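PDB 2X26: putative aliphatic sulfonates-binding protein from Escherichia coli, which probably serves as the periplasmic binding protein that captures aliphatic sulfonates and delivers them to an ABC-type transporter for uptake. Local coordinates for residues G71-Y76 with R281-Q286; L260-A265 with K277-Q282; I54-T59 with Y188-P193. One frame throughout, in Å; residues are numbered along the deposited sequence.

Contact 1. Residues G71-Y76 with R281-Q286; sequences GADLVY and RQRIWQ
Gln-282 OE1 lies near Asp-73 OD1, both acceptors, and takes a weak hydrogen bond from NH1 of Arg-283. Arg-283 carries the contact: bent at chi2 (-63°), it folds back along residues 72-74 and presents one guanidinium edge to a single carbonyl. NE and NH2 of Arg-283 grip Ala-72 O side-on, at 2.9 and 2.8 Å, with the oxygen close to the guanidinium plane; NE lies in the carbonyl plane, NH2 above it. Asp-73 OD1 stands 4.1 Å from NE of Arg-283, well out of the guanidinium plane, and makes its salt bridge to Arg-192. The backbone oxygen of Arg-283 receives Tyr-76 N at 2.8 Å. Ile-284 lays CG1 against Tyr-76 CD2 (4.2 Å). Trp-285 N closes the bridge on Tyr-76 O at 3.0 Å, while its CB meets Val-75 CG2 and its indole leads away to helix 192-197. With an alanine at Arg-283, Ala-72 O would probably lose its two-nitrogen grip and Gln-282 OE1 its weak bond, leaving that end less firmly held. A long, planar, multi-donor side chain reaches a loop carbonyl beyond the bridge, so backbone bonding and a charged group fasten the C-terminal chain to strand 74-80 and the preceding loop.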
loop_
_atom_site.group_PDB
_atom_site.type_symbol
_atom_site.label_atom_id
_atom_site.label_comp_id
_atom_site.label_asym_id
_atom_site.label_seq_id
_atom_site.Cartn_x
_atom_site.Cartn_y
_atom_site.Cartn_z
ATOM N N GLY A 71 -7.883 12.706 12.513
ATOM C CA GLY A 71 -8.216 12.151 13.816
ATOM C C GLY A 71 -8.506 10.650 13.841
ATOM O O GLY A 71 -8.745 10.130 14.922
ATOM N N ALA A 72 -8.422 9.920 12.724
ATOM C CA ALA A 72 -8.663 8.485 12.807
ATOM C C ALA A 72 -7.579 7.828 13.652
ATOM O O ALA A 72 -6.386 8.207 13.580
ATOM C CB ALA A 72 -8.797 7.851 11.450
ATOM N N ASP A 73 -7.979 6.898 14.509
ATOM C CA ASP A 73 -7.017 6.270 15.432
ATOM C C ASP A 73 -6.463 4.966 14.827
ATOM O O ASP A 73 -6.045 4.056 15.545
ATOM C CB ASP A 73 -7.642 6.010 16.804
ATOM C CG ASP A 73 -6.600 5.586 17.875
ATOM O OD1 ASP A 73 -5.383 5.902 17.757
ATOM O OD2 ASP A 73 -7.016 4.916 18.850
ATOM N N LEU A 74 -6.379 4.908 13.516
ATOM C CA LEU A 74 -5.943 3.667 12.844
ATOM C C LEU A 74 -4.459 3.452 13.000
ATOM O O LEU A 74 -3.688 4.394 12.835
ATOM C CB LEU A 74 -6.230 3.794 11.381
ATOM C CG LEU A 74 -7.660 4.182 11.113
ATOM C CD1 LEU A 74 -7.794 4.353 9.584
ATOM C CD2 LEU A 74 -8.630 3.105 11.638
ATOM N N VAL A 75 -4.042 2.236 13.324
ATOM C CA VAL A 75 -2.643 1.983 13.675
ATOM C C VAL A 75 -1.972 1.222 12.558
ATOM O O VAL A 75 -2.629 0.387 11.882
ATOM C CB VAL A 75 -2.513 1.200 14.987
ATOM C CG1 VAL A 75 -2.999 2.063 16.146
ATOM C CG2 VAL A 75 -3.262 -0.129 14.972
ATOM N N TYR A 76 -0.669 1.490 12.375
ATOM C CA TYR A 76 0.144 0.730 11.434
ATOM C C TYR A 76 0.553 -0.574 12.114
ATOM O O TYR A 76 1.290 -0.558 13.114
ATOM C CB TYR A 76 1.405 1.516 11.090
ATOM C CG TYR A 76 1.177 2.872 10.462
ATOM C CD1 TYR A 76 1.062 3.016 9.059
ATOM C CD2 TYR A 76 1.136 4.000 11.233
ATOM C CE1 TYR A 76 0.869 4.282 8.465
ATOM C CE2 TYR A 76 0.935 5.280 10.668
ATOM C CZ TYR A 76 0.801 5.408 9.280
ATOM O OH TYR A 76 0.624 6.658 8.701
ATOM N N ARG A 281 4.418 8.283 15.099
ATOM C CA ARG A 281 4.836 7.271 16.045
ATOM C C ARG A 281 3.733 6.840 17.014
ATOM O O ARG A 281 3.734 5.700 17.431
ATOM C CB ARG A 281 6.076 7.709 16.818
ATOM C CG ARG A 281 7.323 7.700 15.908
ATOM C CD ARG A 281 8.379 8.562 16.534
ATOM N NE ARG A 281 9.574 8.706 15.721
ATOM C CZ ARG A 281 9.807 9.716 14.879
ATOM N NH1 ARG A 281 8.898 10.668 14.689
ATOM N NH2 ARG A 281 10.961 9.770 14.232
ATOM N N GLN A 282 2.791 7.730 17.330
ATOM C CA GLN A 282 1.657 7.400 18.218
ATOM C C GLN A 282 0.733 6.337 17.576
ATOM O O GLN A 282 0.013 5.607 18.287
ATOM C CB GLN A 282 0.872 8.703 18.555
ATOM C CG GLN A 282 -0.202 8.621 19.689
ATOM C CD GLN A 282 -1.572 8.049 19.288
ATOM O OE1 GLN A 282 -2.060 8.207 18.143
ATOM N NE2 GLN A 282 -2.211 7.384 20.252
ATOM N N ARG A 283 0.780 6.247 16.237
ATOM C CA ARG A 283 -0.061 5.341 15.461
ATOM C C ARG A 283 0.641 4.027 15.110
ATOM O O ARG A 283 0.074 3.233 14.373
ATOM C CB ARG A 283 -0.550 6.009 14.161
ATOM C CG ARG A 283 -1.376 7.282 14.356
ATOM C CD ARG A 283 -2.687 7.024 15.099
ATOM N NE ARG A 283 -3.707 8.016 14.722
ATOM C CZ ARG A 283 -3.758 9.270 15.169
ATOM N NH1 ARG A 283 -2.825 9.731 15.995
ATOM N NH2 ARG A 283 -4.737 10.085 14.766
ATOM N N ILE A 284 1.864 3.809 15.606
ATOM C CA ILE A 284 2.584 2.569 15.346
ATOM C C ILE A 284 2.187 1.509 16.387
ATOM O O ILE A 284 2.242 1.773 17.590
ATOM C CB ILE A 284 4.110 2.829 15.210
ATOM C CG1 ILE A 284 4.352 3.525 13.865
ATOM C CG2 ILE A 284 4.898 1.528 15.219
ATOM C CD1 ILE A 284 5.707 4.071 13.688
ATOM N N TRP A 285 1.696 0.356 15.921
ATOM C CA TRP A 285 1.364 -0.747 16.813
ATOM C C TRP A 285 2.624 -1.525 17.141
ATOM O O TRP A 285 3.350 -1.978 16.223
ATOM C CB TRP A 285 0.295 -1.647 16.205
ATOM C CG TRP A 285 -0.107 -2.857 17.051
ATOM C CD1 TRP A 285 -0.711 -2.836 18.261
ATOM C CD2 TRP A 285 0.085 -4.248 16.713
ATOM N NE1 TRP A 285 -0.909 -4.134 18.725
ATOM C CE2 TRP A 285 -0.442 -5.015 17.779
ATOM C CE3 TRP A 285 0.646 -4.913 15.601
ATOM C CZ2 TRP A 285 -0.438 -6.429 17.777
ATOM C CZ3 TRP A 285 0.662 -6.322 15.578
ATOM C CH2 TRP A 285 0.124 -7.074 16.674
ATOM N N GLN A 286 2.925 -1.586 18.444
ATOM C CA GLN A 286 3.957 -2.487 18.955
ATOM C C GLN A 286 3.339 -3.883 19.074
ATOM O O GLN A 286 2.353 -4.080 19.808
ATOM C CB GLN A 286 4.469 -1.986 20.307
ATOM C CG GLN A 286 5.116 -0.611 20.221
ATOM C CD GLN A 286 6.460 -0.648 19.506
ATOM O OE1 GLN A 286 7.413 -1.233 20.019
ATOM N NE2 GLN A 286 6.550 -0.010 18.328
#

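Contact 2. Residues L260-A265 with K277-Q282; sequences LQQQTA and KVDIRQ
Gln-262, on helix 255-270, uses both ends of its amide to read the backbone of residues 278-280. Gln-262 OE1 accepts from Ile-280 N at 2.8 Å, and NE2 of the same glutamine gives a hydrogen to Val-278 O at 2.9 Å, that oxygen lying near the amide plane. With CG anti to the backbone N (chi1 -173°) and the chain bent at chi2, the amide turns toward the loop. Glutamine suits the place because it offers an acceptor and a donor at once. A water adds to the grip: it donates to Gln-262 OE1 at 2.7 Å and to Asp-279 OD1, and accepts from N and NH1 of Arg-281, sitting in the guanidinium plane of the latter. NE2 also bonds to Asp-266, which forms a salt bridge with Lys-277.

Ile-280 supplies the apolar half. Its branches divide the helix surface between them: Ile-280 CG2 rests on CG of Gln-261 at 3.7 Å, and Ile-280 CG1 faces CB of Ala-265 at 4.1 Å. The short methyl of Ala-265 lets the branched isoleucine come close to the helix.

The loop therefore doubles back along the helix it follows. On the buried side, Gln-261 touches Ile-65 and Val-278 touches Ala-69, both of helix 62-69, and Gln-261 NE2 bonds to Asp-61 O and to Tyr-76 OH of strand 74-80.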
loop_
_atom_site.group_PDB
_atom_site.type_symbol
_atom_site.label_atom_id
_atom_site.label_comp_id
_atom_site.label_asym_id
_atom_site.label_seq_id
_atom_site.Cartn_x
_atom_site.Cartn_y
_atom_site.Cartn_z
ATOM N N LEU A 260 10.676 7.963 8.371
ATOM C CA LEU A 260 10.404 8.291 6.931
ATOM C C LEU A 260 8.951 8.665 6.744
ATOM O O LEU A 260 8.630 9.592 5.988
ATOM C CB LEU A 260 10.758 7.159 5.953
ATOM C CG LEU A 260 12.232 6.787 5.961
ATOM C CD1 LEU A 260 12.425 5.381 5.374
ATOM C CD2 LEU A 260 13.027 7.857 5.173
ATOM N N GLN A 261 8.062 7.936 7.425
ATOM C CA GLN A 261 6.609 8.233 7.280
ATOM C C GLN A 261 6.343 9.607 7.901
ATOM O O GLN A 261 5.512 10.376 7.381
ATOM C CB GLN A 261 5.742 7.130 7.904
ATOM C CG GLN A 261 4.233 7.308 7.785
ATOM C CD GLN A 261 3.698 7.133 6.400
ATOM O OE1 GLN A 261 4.430 7.074 5.410
ATOM N NE2 GLN A 261 2.402 6.969 6.328
ATOM N N GLN A 262 7.064 9.936 8.984
ATOM C CA GLN A 262 6.852 11.263 9.618
ATOM C C GLN A 262 7.256 12.369 8.658
ATOM O O GLN A 262 6.528 13.386 8.537
ATOM C CB GLN A 262 7.611 11.404 10.946
ATOM C CG GLN A 262 7.271 12.715 11.727
ATOM C CD GLN A 262 5.809 12.785 12.099
ATOM O OE1 GLN A 262 5.337 11.980 12.909
ATOM N NE2 GLN A 262 5.070 13.746 11.516
ATOM N N GLN A 263 8.387 12.171 7.961
ATOM C CA GLN A 263 8.871 13.139 6.971
ATOM C C GLN A 263 7.774 13.415 5.922
ATOM O O GLN A 263 7.491 14.572 5.560
ATOM C CB GLN A 263 10.160 12.628 6.274
ATOM C CG GLN A 263 11.512 12.899 6.981
ATOM C CD GLN A 263 12.636 11.958 6.494
ATOM O OE1 GLN A 263 12.749 11.652 5.305
ATOM N NE2 GLN A 263 13.452 11.488 7.426
ATOM N N THR A 264 7.163 12.346 5.407
ATOM C CA THR A 264 6.125 12.515 4.384
ATOM C C THR A 264 4.888 13.238 4.955
ATOM O O THR A 264 4.264 14.100 4.296
ATOM C CB THR A 264 5.709 11.156 3.786
ATOM O OG1 THR A 264 6.893 10.522 3.249
ATOM C CG2 THR A 264 4.668 11.360 2.654
ATOM N N ALA A 265 4.513 12.878 6.180
ATOM C CA ALA A 265 3.387 13.578 6.823
ATOM C C ALA A 265 3.706 15.059 6.956
ATOM O O ALA A 265 2.859 15.906 6.641
ATOM C CB ALA A 265 3.039 12.982 8.162
ATOM N N LYS A 277 -0.554 18.494 11.417
ATOM C CA LYS A 277 0.646 17.690 11.589
ATOM C C LYS A 277 0.173 16.428 12.306
ATOM O O LYS A 277 -0.792 16.472 13.070
ATOM C CB LYS A 277 1.704 18.477 12.384
ATOM C CG LYS A 277 3.140 18.211 11.942
ATOM C CD LYS A 277 4.131 18.943 12.821
ATOM C CE LYS A 277 5.587 18.530 12.511
ATOM N NZ LYS A 277 5.929 17.087 12.817
ATOM N N VAL A 278 0.749 15.285 12.001
ATOM C CA VAL A 278 0.331 14.056 12.686
ATOM C C VAL A 278 1.527 13.560 13.520
ATOM O O VAL A 278 2.667 13.812 13.165
ATOM C CB VAL A 278 -0.125 12.953 11.673
ATOM C CG1 VAL A 278 -0.646 11.661 12.390
ATOM C CG2 VAL A 278 -1.191 13.493 10.759
ATOM N N ASP A 279 1.268 12.858 14.609
ATOM C CA ASP A 279 2.337 12.202 15.342
ATOM C C ASP A 279 2.381 10.742 14.859
ATOM O O ASP A 279 1.713 9.884 15.442
ATOM C CB ASP A 279 2.029 12.242 16.848
ATOM C CG ASP A 279 3.155 11.651 17.700
ATOM O OD1 ASP A 279 4.152 11.143 17.129
ATOM O OD2 ASP A 279 3.052 11.708 18.948
ATOM N N ILE A 280 3.138 10.445 13.798
ATOM C CA ILE A 280 3.071 9.099 13.222
ATOM C C ILE A 280 3.427 8.008 14.241
ATOM O O ILE A 280 2.798 6.940 14.249
ATOM C CB ILE A 280 4.004 8.939 11.964
ATOM C CG1 ILE A 280 3.505 9.856 10.838
ATOM C CG2 ILE A 280 4.177 7.409 11.520
ATOM C CD1 ILE A 280 2.106 9.484 10.384
ATOM N N ARG A 281 4.418 8.283 15.099
ATOM C CA ARG A 281 4.836 7.271 16.045
ATOM C C ARG A 281 3.733 6.840 17.014
ATOM O O ARG A 281 3.734 5.700 17.431
ATOM C CB ARG A 281 6.076 7.709 16.818
ATOM C CG ARG A 281 7.323 7.700 15.908
ATOM C CD ARG A 281 8.379 8.562 16.534
ATOM N NE ARG A 281 9.574 8.706 15.721
ATOM C CZ ARG A 281 9.807 9.716 14.879
ATOM N NH1 ARG A 281 8.898 10.668 14.689
ATOM N NH2 ARG A 281 10.961 9.770 14.232
ATOM N N GLN A 282 2.791 7.730 17.330
ATOM C CA GLN A 282 1.657 7.400 18.218
ATOM C C GLN A 282 0.733 6.337 17.576
ATOM O O GLN A 282 0.013 5.607 18.287
ATOM C CB GLN A 282 0.872 8.703 18.555
ATOM C CG GLN A 282 -0.202 8.621 19.689
ATOM C CD GLN A 282 -1.572 8.049 19.288
ATOM O OE1 GLN A 282 -2.060 8.207 18.143
ATOM N NE2 GLN A 282 -2.211 7.384 20.252
HETATM O O HOH W 1 6.358 10.782 15.130
#

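Contact 3. Residues I54-T59 with Y188-P193; sequences IDLGST and YLAARP
Gly-57 and Leu-189 face each other as an antiparallel hydrogen-bonded pair, each using both its backbone N and its backbone O on the other. Gly-57 N donates to Leu-189 O at 2.9 Å, and Leu-189 N returns the bond to Gly-57 O at 2.8 Å with an N-H...O angle of 164°. Both oxygens receive a further, softer contact from a neighbouring alpha carbon: CA of Leu-56 lies 3.3 Å from Leu-189 O, and CA of Tyr-188 lies 3.2 Å from Gly-57 O. Beyond the pair, toward helix 192-197, the strands part and a water takes over. It donates to Asp-55 O at 2.6 Å and accepts from Ala-191 N, the N-cap residue of that helix. The methyl of Ala-190, its CB, packs against Asp-55 O at 3.4 Å, a place where a small side chain fits.

Leu-56, its CG anti to the backbone N (chi1 177°), brings CD1 over to Leu-189 O. Ser-58 and Tyr-188 form the next, non-hydrogen-bonded pair, with Ser-58 CB 4.0 Å from CE2 of the Tyr-188 ring. Their hydroxyls find partners further off: Ser-58 OG pairs with Ser-13 OG, and Tyr-188 OH with Glu-80. The carboxylate of Asp-55 makes a salt bridge with Arg-6.

The outer edges of both strands are also bonded, Leu-56 to Gly-8 and Tyr-188 to Val-77 and Gly-78. Strand 186-191 thus runs antiparallel between 56-59 and 74-80, giving the order 33-38, 4-9, 56-59, 186-191, 74-80. This is the sheet topology of a type II periplasmic binding protein lobe, in which a late strand returns to insert between the third and fourth.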
loop_
_atom_site.group_PDB
_atom_site.type_symbol
_atom_site.label_atom_id
_atom_site.label_comp_id
_atom_site.label_asym_id
_atom_site.label_seq_id
_atom_site.Cartn_x
_atom_site.Cartn_y
_atom_site.Cartn_z
ATOM N N ILE A 54 -14.678 -2.961 8.276
ATOM C CA ILE A 54 -13.617 -3.970 8.021
ATOM C C ILE A 54 -12.609 -3.877 9.189
ATOM O O ILE A 54 -12.620 -2.899 9.974
ATOM C CB ILE A 54 -12.870 -3.756 6.694
ATOM C CG1 ILE A 54 -12.345 -2.331 6.654
ATOM C CG2 ILE A 54 -13.758 -4.076 5.444
ATOM C CD1 ILE A 54 -11.312 -2.177 5.517
ATOM N N ASP A 55 -11.768 -4.888 9.347
ATOM C CA ASP A 55 -10.874 -4.938 10.484
ATOM C C ASP A 55 -9.401 -4.753 10.133
ATOM O O ASP A 55 -8.642 -4.358 10.991
ATOM C CB ASP A 55 -11.010 -6.303 11.175
ATOM C CG ASP A 55 -12.413 -6.596 11.544
ATOM O OD1 ASP A 55 -13.007 -5.772 12.263
ATOM O OD2 ASP A 55 -12.966 -7.630 11.124
ATOM N N LEU A 56 -9.020 -5.008 8.883
ATOM C CA LEU A 56 -7.610 -4.979 8.503
ATOM C C LEU A 56 -7.581 -4.530 7.069
ATOM O O LEU A 56 -8.400 -5.017 6.260
ATOM C CB LEU A 56 -7.010 -6.400 8.619
ATOM C CG LEU A 56 -5.553 -6.593 8.205
ATOM C CD1 LEU A 56 -4.659 -5.823 9.183
ATOM C CD2 LEU A 56 -5.211 -8.091 8.245
ATOM N N GLY A 57 -6.625 -3.654 6.724
ATOM C CA GLY A 57 -6.539 -3.167 5.350
ATOM C C GLY A 57 -5.118 -2.924 4.873
ATOM O O GLY A 57 -4.209 -2.756 5.685
ATOM N N SER A 58 -4.942 -2.992 3.548
ATOM C CA SER A 58 -3.665 -2.743 2.903
ATOM C C SER A 58 -3.749 -1.431 2.088
ATOM O O SER A 58 -4.689 -1.232 1.301
ATOM C CB SER A 58 -3.454 -3.909 1.938
ATOM O OG SER A 58 -2.631 -3.508 0.869
ATOM N N THR A 59 -2.790 -0.535 2.267
ATOM C CA THR A 59 -2.732 0.716 1.482
ATOM C C THR A 59 -1.272 1.145 1.389
ATOM O O THR A 59 -0.410 0.598 2.069
ATOM C CB THR A 59 -3.550 1.967 2.035
ATOM O OG1 THR A 59 -2.774 2.634 3.021
ATOM C CG2 THR A 59 -4.941 1.647 2.611
ATOM N N TYR A 188 -0.003 -2.140 6.382
ATOM C CA TYR A 188 -1.216 -2.821 6.816
ATOM C C TYR A 188 -1.680 -2.039 8.012
ATOM O O TYR A 188 -0.855 -1.677 8.846
ATOM C CB TYR A 188 -0.915 -4.254 7.220
ATOM C CG TYR A 188 -0.550 -5.041 6.004
ATOM C CD1 TYR A 188 0.763 -5.034 5.526
ATOM C CD2 TYR A 188 -1.537 -5.722 5.296
ATOM C CE1 TYR A 188 1.077 -5.749 4.368
ATOM C CE2 TYR A 188 -1.231 -6.442 4.140
ATOM C CZ TYR A 188 0.086 -6.433 3.687
ATOM O OH TYR A 188 0.395 -7.128 2.532
ATOM N N LEU A 189 -2.981 -1.720 8.027
ATOM C CA LEU A 189 -3.583 -0.976 9.129
ATOM C C LEU A 189 -4.769 -1.697 9.754
ATOM O O LEU A 189 -5.481 -2.474 9.097
ATOM C CB LEU A 189 -4.014 0.426 8.649
ATOM C CG LEU A 189 -2.782 1.325 8.272
ATOM C CD1 LEU A 189 -2.646 1.261 6.765
ATOM C CD2 LEU A 189 -2.966 2.714 8.794
ATOM N N ALA A 190 -4.993 -1.407 11.036
ATOM C CA ALA A 190 -6.160 -1.905 11.753
ATOM C C ALA A 190 -6.613 -0.875 12.742
ATOM O O ALA A 190 -5.876 0.020 13.042
ATOM C CB ALA A 190 -5.811 -3.185 12.504
ATOM N N ALA A 191 -7.829 -1.021 13.276
ATOM C CA ALA A 191 -8.202 -0.247 14.451
ATOM C C ALA A 191 -7.425 -0.721 15.682
ATOM O O ALA A 191 -7.149 -1.928 15.848
ATOM C CB ALA A 191 -9.706 -0.354 14.688
ATOM N N ARG A 192 -7.024 0.231 16.532
ATOM C CA ARG A 192 -6.212 -0.143 17.669
ATOM C C ARG A 192 -6.829 -1.211 18.587
ATOM O O ARG A 192 -6.138 -2.144 19.002
ATOM C CB ARG A 192 -5.717 1.077 18.425
ATOM C CG ARG A 192 -4.732 0.748 19.556
ATOM C CD ARG A 192 -4.526 1.967 20.442
ATOM N NE ARG A 192 -4.312 3.172 19.639
ATOM C CZ ARG A 192 -3.111 3.624 19.300
ATOM N NH1 ARG A 192 -2.013 2.952 19.688
ATOM N NH2 ARG A 192 -3.003 4.721 18.535
ATOM N N PRO A 193 -8.134 -1.131 18.868
ATOM C CA PRO A 193 -8.670 -2.129 19.788
ATOM C C PRO A 193 -8.612 -3.522 19.188
ATOM O O PRO A 193 -8.375 -4.498 19.924
ATOM C CB PRO A 193 -10.137 -1.679 19.961
ATOM C CG PRO A 193 -10.100 -0.261 19.764
ATOM C CD PRO A 193 -9.119 -0.063 18.617
HETATM O O HOH W 2 -9.568 -2.983 13.032
#

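Contact 3 is the buried one, strand against strand inside the sheet, held by backbone bonds and apolar side chains. Contacts 1 and 2 are partly exposed. Contact 2 fastens the chain after helix 255-270 to that helix itself, its direct hydrogen bonds coming from a glutamine side chain; contact 1 joins the same chain to the sheet of contact 3, mixing a backbone bridge with an arginine. Water takes part in contacts 2 and 3. Contacts 1 and 2 share residues 281-282 and meet where Tyr-76 OH bonds to Gln-261. Contacts 1 and 3 hold neighbouring strands, 74-80 and 186-191, joined by Val-75 N to Ala-190 O. Arg-192, just after strand 186-191, reaches across to Asp-73 and Gln-282 O of contact 1.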